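Local coordinates for DUF574 domain-containing protein (Thermobifida fusca, PDB 2QE6) that binds S-adenosylmethionine and is a putative methyltransferase that probably transfers the methyl group of this cofactor to a substrate, at residues L167-V179 and E218-Q230. The protein carries 1 engineered substitution. Sequence-based numbering, arbitrary orientation.
Sequences LHYLSPDVVDRVV and EGWARTPEEIERQ. With SAM (S-adenosylmethionine), chain F.
Arg222 reaches into the turn after the 3-10 segment 167-169, where its NH1 (3.0 Å) and NH2 (2.8 Å) both donate hydrogen bonds to Leu170 O, converging on that one oxygen in the guanidinium plane as only neighbouring N-H groups of an arginine end can. Its almost straight chain (chi2 -173°, chi3 169°) carries the guanidinium there, and Val175 CG2 lies over the centre of one face. Beside it, Pro172 CD makes a CH-pi contact over the six-membered ring of Trp220, 3.4 Å from the centroid, a rigid pyrrolidine suiting a flat indole; Ser171 CA lies over the same face, nearer the rim, on the five-membered side. Trp220 N donates a backbone hydrogen bond to His168 O at 2.9 Å. In this Rossmann-like methyltransferase fold, segment 167-179 follows strand 160-163 and borders the cofactor pocket, where Tyr169 CE2 lies 3.6 Å from C5' of S-adenosylmethionine. On helix 175-185, Asp176 OD1 accepts a hydrogen bond from Gln230 NE2 at 2.7 Å, carboxylate and amide nearly coplanar, while Arg229 NH2 forms a salt bridge with Asp176 OD2 from above the carboxylate plane; an acid's two oxygens serve both. A water joins Gln230 OE1 to Asp176 O. Behind these, Glu218 OE1 accepts a nearly straight bond from Trp220 NE1 (2.8 Å), fixing the indole's rotation.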
ATOM      1  N   LEU A 167       2.284  -4.140   4.341  1.00 42.57           N
ATOM      2  CA  LEU A 167       3.206  -5.109   4.978  1.00 38.01           C
ATOM      3  C   LEU A 167       2.756  -5.498   6.381  1.00 38.92           C
ATOM      4  O   LEU A 167       2.947  -6.634   6.803  1.00 36.88           O
ATOM      5  CB  LEU A 167       4.665  -4.585   5.032  1.00 38.20           C
ATOM      6  CG  LEU A 167       5.807  -5.478   5.602  1.00 39.59           C
ATOM      7  CD1 LEU A 167       5.887  -6.804   4.863  1.00 39.54           C
ATOM      8  CD2 LEU A 167       7.229  -4.799   5.593  1.00 35.15           C
ATOM      9  N   HIS A 168       2.193  -4.543   7.115  1.00 37.65           N
ATOM     10  CA  HIS A 168       1.801  -4.806   8.519  1.00 37.31           C
ATOM     11  C   HIS A 168       0.522  -5.663   8.633  1.00 36.74           C
ATOM     12  O   HIS A 168       0.088  -5.977   9.719  1.00 36.58           O
ATOM     13  CB  HIS A 168       1.669  -3.487   9.315  1.00 38.78           C
ATOM     14  CG  HIS A 168       0.825  -2.431   8.653  1.00 36.07           C
ATOM     15  ND1 HIS A 168       1.337  -1.511   7.771  1.00 37.51           N
ATOM     16  CD2 HIS A 168      -0.505  -2.177   8.729  1.00 42.38           C
ATOM     17  CE1 HIS A 168       0.370  -0.714   7.355  1.00 37.38           C
ATOM     18  NE2 HIS A 168      -0.762  -1.108   7.910  1.00 35.48           N
ATOM     19  N   TYR A 169      -0.086  -6.044   7.502  1.00 39.61           N
ATOM     20  CA  TYR A 169      -1.202  -7.007   7.518  1.00 37.58           C
ATOM     21  C   TYR A 169      -0.743  -8.430   7.207  1.00 39.19           C
ATOM     22  O   TYR A 169      -1.587  -9.336   7.109  1.00 39.34           O
ATOM     23  CB  TYR A 169      -2.327  -6.566   6.537  1.00 41.39           C
ATOM     24  CG  TYR A 169      -2.872  -5.203   6.890  1.00 34.58           C
ATOM     25  CD1 TYR A 169      -3.433  -4.956   8.146  1.00 40.02           C
ATOM     26  CD2 TYR A 169      -2.751  -4.152   6.010  1.00 37.11           C
ATOM     27  CE1 TYR A 169      -3.863  -3.684   8.509  1.00 31.60           C
ATOM     28  CE2 TYR A 169      -3.184  -2.897   6.343  1.00 35.88           C
ATOM     29  CZ  TYR A 169      -3.759  -2.666   7.579  1.00 46.87           C
ATOM     30  OH  TYR A 169      -4.168  -1.396   7.867  1.00 40.01           O
ATOM     31  N   LEU A 170       0.576  -8.627   7.026  1.00 37.10           N
ATOM     32  CA  LEU A 170       1.149  -9.958   6.771  1.00 35.63           C
ATOM     33  C   LEU A 170       1.754 -10.460   8.065  1.00 33.74           C
ATOM     34  O   LEU A 170       2.662  -9.858   8.600  1.00 35.64           O
ATOM     35  CB  LEU A 170       2.224  -9.935   5.660  1.00 37.55           C
ATOM     36  CG  LEU A 170       1.770  -9.473   4.251  1.00 37.27           C
ATOM     37  CD1 LEU A 170       2.923  -9.454   3.228  1.00 38.87           C
ATOM     38  CD2 LEU A 170       0.640 -10.339   3.748  1.00 32.80           C
ATOM     39  N   SER A 171       1.279 -11.594   8.530  1.00 35.71           N
ATOM     40  CA  SER A 171       1.716 -12.109   9.828  1.00 36.00           C
ATOM     41  C   SER A 171       3.103 -12.660   9.730  1.00 36.06           C
ATOM     42  O   SER A 171       3.564 -12.986   8.628  1.00 35.01           O
ATOM     43  CB  SER A 171       0.765 -13.210  10.334  1.00 36.84           C
ATOM     44  OG  SER A 171       0.678 -14.282   9.431  1.00 44.73           O
ATOM     45  N   PRO A 172       3.776 -12.798  10.886  1.00 39.25           N
ATOM     46  CA  PRO A 172       5.051 -13.449  10.933  1.00 37.08           C
ATOM     47  C   PRO A 172       5.094 -14.836  10.278  1.00 40.41           C
ATOM     48  O   PRO A 172       6.143 -15.235   9.773  1.00 39.39           O
ATOM     49  CB  PRO A 172       5.303 -13.589  12.446  1.00 38.15           C
ATOM     50  CG  PRO A 172       4.687 -12.447  13.007  1.00 40.42           C
ATOM     51  CD  PRO A 172       3.409 -12.280  12.220  1.00 37.87           C
ATOM     52  N   ASP A 173       3.997 -15.583  10.315  1.00 41.51           N
ATOM     53  CA  ASP A 173       4.049 -16.946   9.772  1.00 41.03           C
ATOM     54  C   ASP A 173       3.926 -17.026   8.256  1.00 38.74           C
ATOM     55  O   ASP A 173       4.329 -18.015   7.676  1.00 38.98           O
ATOM     56  CB  ASP A 173       3.114 -17.928  10.490  1.00 45.89           C
ATOM     57  CG  ASP A 173       1.709 -17.443  10.636  1.00 57.55           C
ATOM     58  OD1 ASP A 173       1.235 -16.631   9.824  1.00 76.56           O
ATOM     59  OD2 ASP A 173       1.063 -17.908  11.600  1.00 79.69           O
ATOM     60  N   VAL A 174       3.439 -15.971   7.611  1.00 35.91           N
ATOM     61  CA  VAL A 174       3.315 -15.982   6.161  1.00 36.27           C
ATOM     62  C   VAL A 174       4.232 -14.977   5.441  1.00 35.62           C
ATOM     63  O   VAL A 174       4.470 -15.152   4.260  1.00 36.79           O
ATOM     64  CB  VAL A 174       1.880 -15.730   5.707  1.00 37.88           C
ATOM     65  CG1 VAL A 174       0.920 -16.676   6.406  1.00 40.04           C
ATOM     66  CG2 VAL A 174       1.513 -14.255   5.870  1.00 37.64           C
ATOM     67  N   VAL A 175       4.750 -13.954   6.138  1.00 33.99           N
ATOM     68  CA  VAL A 175       5.403 -12.825   5.459  1.00 35.08           C
ATOM     69  C   VAL A 175       6.593 -13.228   4.563  1.00 36.51           C
ATOM     70  O   VAL A 175       6.700 -12.760   3.420  1.00 35.23           O
ATOM     71  CB  VAL A 175       5.813 -11.709   6.452  1.00 33.20           C
ATOM     72  CG1 VAL A 175       6.965 -12.195   7.409  1.00 30.99           C
ATOM     73  CG2 VAL A 175       6.199 -10.441   5.690  1.00 34.95           C
ATOM     74  N   ASP A 176       7.466 -14.119   5.049  1.00 35.56           N
ATOM     75  CA  ASP A 176       8.699 -14.449   4.309  1.00 37.08           C
ATOM     76  C   ASP A 176       8.370 -15.067   2.956  1.00 39.87           C
ATOM     77  O   ASP A 176       8.865 -14.606   1.937  1.00 38.67           O
ATOM     78  CB  ASP A 176       9.637 -15.368   5.090  1.00 40.54           C
ATOM     79  CG  ASP A 176      10.308 -14.665   6.271  1.00 42.14           C
ATOM     80  OD1 ASP A 176      10.318 -13.415   6.351  1.00 42.04           O
ATOM     81  OD2 ASP A 176      10.833 -15.367   7.144  1.00 51.51           O
ATOM     82  N   ARG A 177       7.496 -16.067   2.956  1.00 40.89           N
ATOM     83  CA  ARG A 177       7.108 -16.754   1.739  1.00 44.21           C
ATOM     84  C   ARG A 177       6.316 -15.831   0.812  1.00 41.62           C
ATOM     85  O   ARG A 177       6.475 -15.877  -0.427  1.00 38.77           O
ATOM     86  CB  ARG A 177       6.289 -18.024   2.072  1.00 45.47           C
ATOM     87  CG  ARG A 177       5.329 -18.488   0.947  1.00 57.41           C
ATOM     88  CD  ARG A 177       4.305 -19.559   1.396  1.00 57.60           C
ATOM     89  NE  ARG A 177       3.137 -19.036   2.138  1.00 68.37           N
ATOM     90  CZ  ARG A 177       2.051 -18.486   1.580  1.00 70.24           C
ATOM     91  NH1 ARG A 177       1.950 -18.338   0.261  1.00 74.05           N
ATOM     92  NH2 ARG A 177       1.052 -18.073   2.356  1.00 68.89           N
ATOM     93  N   VAL A 178       5.441 -15.006   1.386  1.00 39.86           N
ATOM     94  CA  VAL A 178       4.562 -14.159   0.555  1.00 38.20           C
ATOM     95  C   VAL A 178       5.367 -13.075  -0.170  1.00 38.52           C
ATOM     96  O   VAL A 178       5.279 -12.947  -1.401  1.00 37.19           O
ATOM     97  CB  VAL A 178       3.360 -13.564   1.370  1.00 38.86           C
ATOM     98  CG1 VAL A 178       2.693 -12.410   0.600  1.00 39.77           C
ATOM     99  CG2 VAL A 178       2.327 -14.693   1.712  1.00 34.26           C
ATOM    100  N   VAL A 179       6.167 -12.307   0.570  1.00 37.34           N
ATOM    101  CA  VAL A 179       6.915 -11.211  -0.066  1.00 37.91           C
ATOM    102  C   VAL A 179       7.998 -11.794  -0.980  1.00 38.24           C
ATOM    103  O   VAL A 179       8.235 -11.267  -2.058  1.00 35.81           O
ATOM    104  CB  VAL A 179       7.487 -10.179   0.933  1.00 36.52           C
ATOM    105  CG1 VAL A 179       8.217  -9.028   0.176  1.00 34.03           C
ATOM    106  CG2 VAL A 179       6.330  -9.610   1.787  1.00 32.11           C
ATOM    107  N   GLU A 218      -5.468  -8.676  11.602  1.00 37.22           N
ATOM    108  CA  GLU A 218      -4.017  -8.677  11.404  1.00 40.93           C
ATOM    109  C   GLU A 218      -3.479  -7.301  11.737  1.00 42.39           C
ATOM    110  O   GLU A 218      -4.178  -6.322  11.513  1.00 43.10           O
ATOM    111  CB  GLU A 218      -3.695  -8.956   9.934  1.00 40.54           C
ATOM    112  CG  GLU A 218      -4.158 -10.325   9.405  1.00 38.71           C
ATOM    113  CD  GLU A 218      -3.361 -11.462   9.990  1.00 42.42           C
ATOM    114  OE1 GLU A 218      -2.363 -11.173  10.693  1.00 41.34           O
ATOM    115  OE2 GLU A 218      -3.780 -12.637   9.801  1.00 44.28           O
ATOM    116  N   GLY A 219      -2.249  -7.219  12.251  1.00 40.07           N
ATOM    117  CA  GLY A 219      -1.611  -5.895  12.527  1.00 39.99           C
ATOM    118  C   GLY A 219      -0.287  -6.060  13.228  1.00 36.85           C
ATOM    119  O   GLY A 219      -0.238  -6.528  14.349  1.00 39.95           O
ATOM    120  N   TRP A 220       0.800  -5.818  12.498  1.00 38.88           N
ATOM    121  CA  TRP A 220       2.127  -6.259  12.961  1.00 37.77           C
ATOM    122  C   TRP A 220       3.083  -5.085  12.757  1.00 38.49           C
ATOM    123  O   TRP A 220       3.379  -4.725  11.637  1.00 42.54           O
ATOM    124  CB  TRP A 220       2.574  -7.513  12.172  1.00 37.54           C
ATOM    125  CG  TRP A 220       1.579  -8.567  12.213  1.00 32.46           C
ATOM    126  CD1 TRP A 220       0.571  -8.806  11.328  1.00 34.17           C
ATOM    127  CD2 TRP A 220       1.455  -9.540  13.230  1.00 35.33           C
ATOM    128  NE1 TRP A 220      -0.168  -9.880  11.735  1.00 42.12           N
ATOM    129  CE2 TRP A 220       0.345 -10.343  12.911  1.00 30.50           C
ATOM    130  CE3 TRP A 220       2.161  -9.790  14.395  1.00 32.77           C
ATOM    131  CZ2 TRP A 220      -0.063 -11.395  13.706  1.00 37.74           C
ATOM    132  CZ3 TRP A 220       1.748 -10.855  15.195  1.00 41.04           C
ATOM    133  CH2 TRP A 220       0.632 -11.631  14.828  1.00 31.57           C
ATOM    134  N   ALA A 221       3.498  -4.442  13.837  1.00 38.81           N
ATOM    135  CA  ALA A 221       4.481  -3.360  13.726  1.00 38.33           C
ATOM    136  C   ALA A 221       5.882  -3.980  13.638  1.00 39.51           C
ATOM    137  O   ALA A 221       6.307  -4.710  14.543  1.00 40.00           O
ATOM    138  CB  ALA A 221       4.363  -2.405  14.947  1.00 36.93           C
ATOM    139  N   ARG A 222       6.614  -3.690  12.571  1.00 34.22           N
ATOM    140  CA  ARG A 222       7.947  -4.299  12.375  1.00 34.20           C
ATOM    141  C   ARG A 222       9.031  -3.269  12.639  1.00 34.76           C
ATOM    142  O   ARG A 222       8.864  -2.107  12.318  1.00 33.83           O
ATOM    143  CB  ARG A 222       8.089  -4.919  10.972  1.00 34.93           C
ATOM    144  CG  ARG A 222       7.331  -6.198  10.840  1.00 35.44           C
ATOM    145  CD  ARG A 222       7.540  -6.984   9.532  1.00 32.14           C
ATOM    146  NE  ARG A 222       6.930  -8.317   9.697  1.00 34.94           N
ATOM    147  CZ  ARG A 222       5.672  -8.667   9.417  1.00 36.51           C
ATOM    148  NH1 ARG A 222       4.822  -7.837   8.797  1.00 35.07           N
ATOM    149  NH2 ARG A 222       5.283  -9.901   9.694  1.00 33.93           N
ATOM    150  N   THR A 223      10.113  -3.679  13.270  1.00 33.31           N
ATOM    151  CA  THR A 223      11.266  -2.791  13.412  1.00 35.27           C
ATOM    152  C   THR A 223      11.815  -2.348  12.051  1.00 34.35           C
ATOM    153  O   THR A 223      11.561  -2.993  11.052  1.00 36.71           O
ATOM    154  CB  THR A 223      12.400  -3.444  14.162  1.00 33.70           C
ATOM    155  OG1 THR A 223      12.932  -4.500  13.361  1.00 36.22           O
ATOM    156  CG2 THR A 223      11.935  -3.994  15.516  1.00 37.35           C
ATOM    157  N   PRO A 224      12.578  -1.246  12.003  1.00 36.96           N
ATOM    158  CA  PRO A 224      13.216  -0.880  10.720  1.00 35.81           C
ATOM    159  C   PRO A 224      14.028  -2.003  10.078  1.00 33.47           C
ATOM    160  O   PRO A 224      13.978  -2.163   8.878  1.00 37.14           O
ATOM    161  CB  PRO A 224      14.097   0.304  11.104  1.00 36.62           C
ATOM    162  CG  PRO A 224      13.393   0.901  12.288  1.00 36.48           C
ATOM    163  CD  PRO A 224      12.859  -0.240  13.045  1.00 37.39           C
ATOM    164  N   GLU A 225      14.732  -2.788  10.878  1.00 37.20           N
ATOM    165  CA  GLU A 225      15.548  -3.869  10.363  1.00 38.50           C
ATOM    166  C   GLU A 225      14.675  -5.000   9.809  1.00 38.09           C
ATOM    167  O   GLU A 225      15.009  -5.608   8.795  1.00 37.42           O
ATOM    168  CB  GLU A 225      16.437  -4.402  11.474  1.00 40.53           C
ATOM    169  CG  GLU A 225      17.471  -3.367  12.036  1.00 51.42           C
ATOM    170  CD  GLU A 225      16.904  -2.138  12.850  1.00 61.11           C
ATOM    171  OE1 GLU A 225      15.823  -2.187  13.508  1.00 42.70           O
ATOM    172  OE2 GLU A 225      17.589  -1.081  12.828  1.00 62.70           O
ATOM    173  N   GLU A 226      13.561  -5.297  10.484  1.00 37.13           N
ATOM    174  CA  GLU A 226      12.602  -6.307  10.009  1.00 36.62           C
ATOM    175  C   GLU A 226      11.903  -5.886   8.707  1.00 33.78           C
ATOM    176  O   GLU A 226      11.675  -6.715   7.822  1.00 36.81           O
ATOM    177  CB  GLU A 226      11.593  -6.649  11.101  1.00 38.84           C
ATOM    178  CG  GLU A 226      12.194  -7.559  12.153  1.00 40.17           C
ATOM    179  CD  GLU A 226      12.497  -8.957  11.575  1.00 61.48           C
ATOM    180  OE1 GLU A 226      11.500  -9.635  11.196  1.00 64.71           O
ATOM    181  OE2 GLU A 226      13.714  -9.355  11.474  1.00 58.51           O
ATOM    182  N   ILE A 227      11.636  -4.599   8.562  1.00 33.74           N
ATOM    183  CA  ILE A 227      11.109  -4.082   7.303  1.00 33.61           C
ATOM    184  C   ILE A 227      12.159  -4.255   6.194  1.00 34.45           C
ATOM    185  O   ILE A 227      11.858  -4.816   5.127  1.00 37.37           O
ATOM    186  CB  ILE A 227      10.668  -2.596   7.431  1.00 35.91           C
ATOM    187  CG1 ILE A 227       9.502  -2.488   8.418  1.00 38.22           C
ATOM    188  CG2 ILE A 227      10.329  -2.037   6.080  1.00 30.29           C
ATOM    189  CD1 ILE A 227       9.142  -1.088   8.881  1.00 31.00           C
ATOM    190  N   GLU A 228      13.385  -3.792   6.456  1.00 36.34           N
ATOM    191  CA  GLU A 228      14.467  -3.862   5.469  1.00 39.89           C
ATOM    192  C   GLU A 228      14.684  -5.286   5.013  1.00 38.72           C
ATOM    193  O   GLU A 228      14.907  -5.534   3.844  1.00 34.38           O
ATOM    194  CB  GLU A 228      15.788  -3.352   6.022  1.00 38.47           C
ATOM    195  CG  GLU A 228      15.856  -1.851   6.323  1.00 49.05           C
ATOM    196  CD  GLU A 228      17.205  -1.438   6.965  1.00 54.27           C
ATOM    197  OE1 GLU A 228      18.218  -2.107   6.621  1.00 65.46           O
ATOM    198  OE2 GLU A 228      17.233  -0.469   7.780  1.00 66.28           O
ATOM    199  N   ARG A 229      14.592  -6.212   5.949  1.00 37.86           N
ATOM    200  CA  ARG A 229      14.788  -7.616   5.661  1.00 39.49           C
ATOM    201  C   ARG A 229      13.845  -8.142   4.597  1.00 37.48           C
ATOM    202  O   ARG A 229      14.194  -9.072   3.866  1.00 36.36           O
ATOM    203  CB  ARG A 229      14.600  -8.410   6.935  1.00 37.38           C
ATOM    204  CG  ARG A 229      14.950  -9.858   6.860  1.00 46.01           C
ATOM    205  CD  ARG A 229      14.796 -10.504   8.242  1.00 47.90           C
ATOM    206  NE  ARG A 229      14.499 -11.904   8.017  1.00 60.00           N
ATOM    207  CZ  ARG A 229      13.281 -12.445   8.022  1.00 64.26           C
ATOM    208  NH1 ARG A 229      12.207 -11.728   8.314  1.00 72.19           N
ATOM    209  NH2 ARG A 229      13.149 -13.740   7.773  1.00 65.58           N
ATOM    210  N   GLN A 230      12.647  -7.593   4.527  1.00 35.11           N
ATOM    211  CA  GLN A 230      11.637  -8.076   3.569  1.00 36.74           C
ATOM    212  C   GLN A 230      11.904  -7.586   2.154  1.00 36.11           C
ATOM    213  O   GLN A 230      11.241  -7.995   1.203  1.00 38.41           O
ATOM    214  CB  GLN A 230      10.229  -7.706   4.033  1.00 37.18           C
ATOM    215  CG  GLN A 230       9.801  -8.485   5.293  1.00 34.94           C
ATOM    216  CD  GLN A 230       9.835  -9.945   5.105  1.00 39.63           C
ATOM    217  OE1 GLN A 230       9.568 -10.444   4.004  1.00 38.37           O
ATOM    218  NE2 GLN A 230      10.198 -10.687   6.182  1.00 30.64           N
TER
HETATM  219  N   SAM F 400      -2.166   0.515  -0.333  1.00 28.40           N
HETATM  220  CA  SAM F 400      -3.087   1.642   0.091  1.00 30.21           C
HETATM  221  C   SAM F 400      -2.262   2.765   0.679  1.00 31.01           C
HETATM  222  O   SAM F 400      -2.671   3.921   0.637  1.00 31.59           O
HETATM  223  OXT SAM F 400      -1.183   2.521   1.234  1.00 28.67           O
HETATM  224  CB  SAM F 400      -4.158   1.288   1.139  1.00 27.39           C
HETATM  225  CG  SAM F 400      -3.636   0.864   2.521  1.00 28.67           C
HETATM  226  SD  SAM F 400      -4.893   0.251   3.692  1.00 14.44           S
HETATM  227  CE  SAM F 400      -6.310   0.463   2.586  1.00 42.41           C
HETATM  228  C5' SAM F 400      -4.595  -1.504   3.394  1.00 31.89           C
HETATM  229  C4' SAM F 400      -5.263  -2.234   2.221  1.00 30.30           C
HETATM  230  O4' SAM F 400      -4.683  -3.535   2.080  1.00 27.71           O
HETATM  231  C3' SAM F 400      -6.771  -2.471   2.405  1.00 32.41           C
HETATM  232  O3' SAM F 400      -7.504  -2.016   1.282  1.00 30.91           O
HETATM  233  C2' SAM F 400      -6.948  -3.965   2.625  1.00 33.81           C
HETATM  234  O2' SAM F 400      -8.229  -4.483   2.246  1.00 31.21           O
HETATM  235  C1' SAM F 400      -5.740  -4.479   1.848  1.00 29.72           C
HETATM  236  N9  SAM F 400      -5.357  -5.809   2.324  1.00 29.41           N
HETATM  237  C8  SAM F 400      -4.905  -6.199   3.583  1.00 33.38           C
HETATM  238  N7  SAM F 400      -4.661  -7.536   3.558  1.00 31.49           N
HETATM  239  C5  SAM F 400      -4.939  -7.985   2.293  1.00 32.06           C
HETATM  240  C6  SAM F 400      -4.839  -9.259   1.714  1.00 23.54           C
HETATM  241  N6  SAM F 400      -4.431 -10.312   2.475  1.00 27.93           N
HETATM  242  N1  SAM F 400      -5.191  -9.384   0.381  1.00 31.12           N
HETATM  243  C2  SAM F 400      -5.628  -8.287  -0.388  1.00 26.56           C
HETATM  244  N3  SAM F 400      -5.736  -7.025   0.191  1.00 27.77           N
HETATM  245  C4  SAM F 400      -5.378  -6.901   1.511  1.00 34.31           C
HETATM  246  O   HOH W   1      10.429 -12.231   2.242  1.00 27.76           O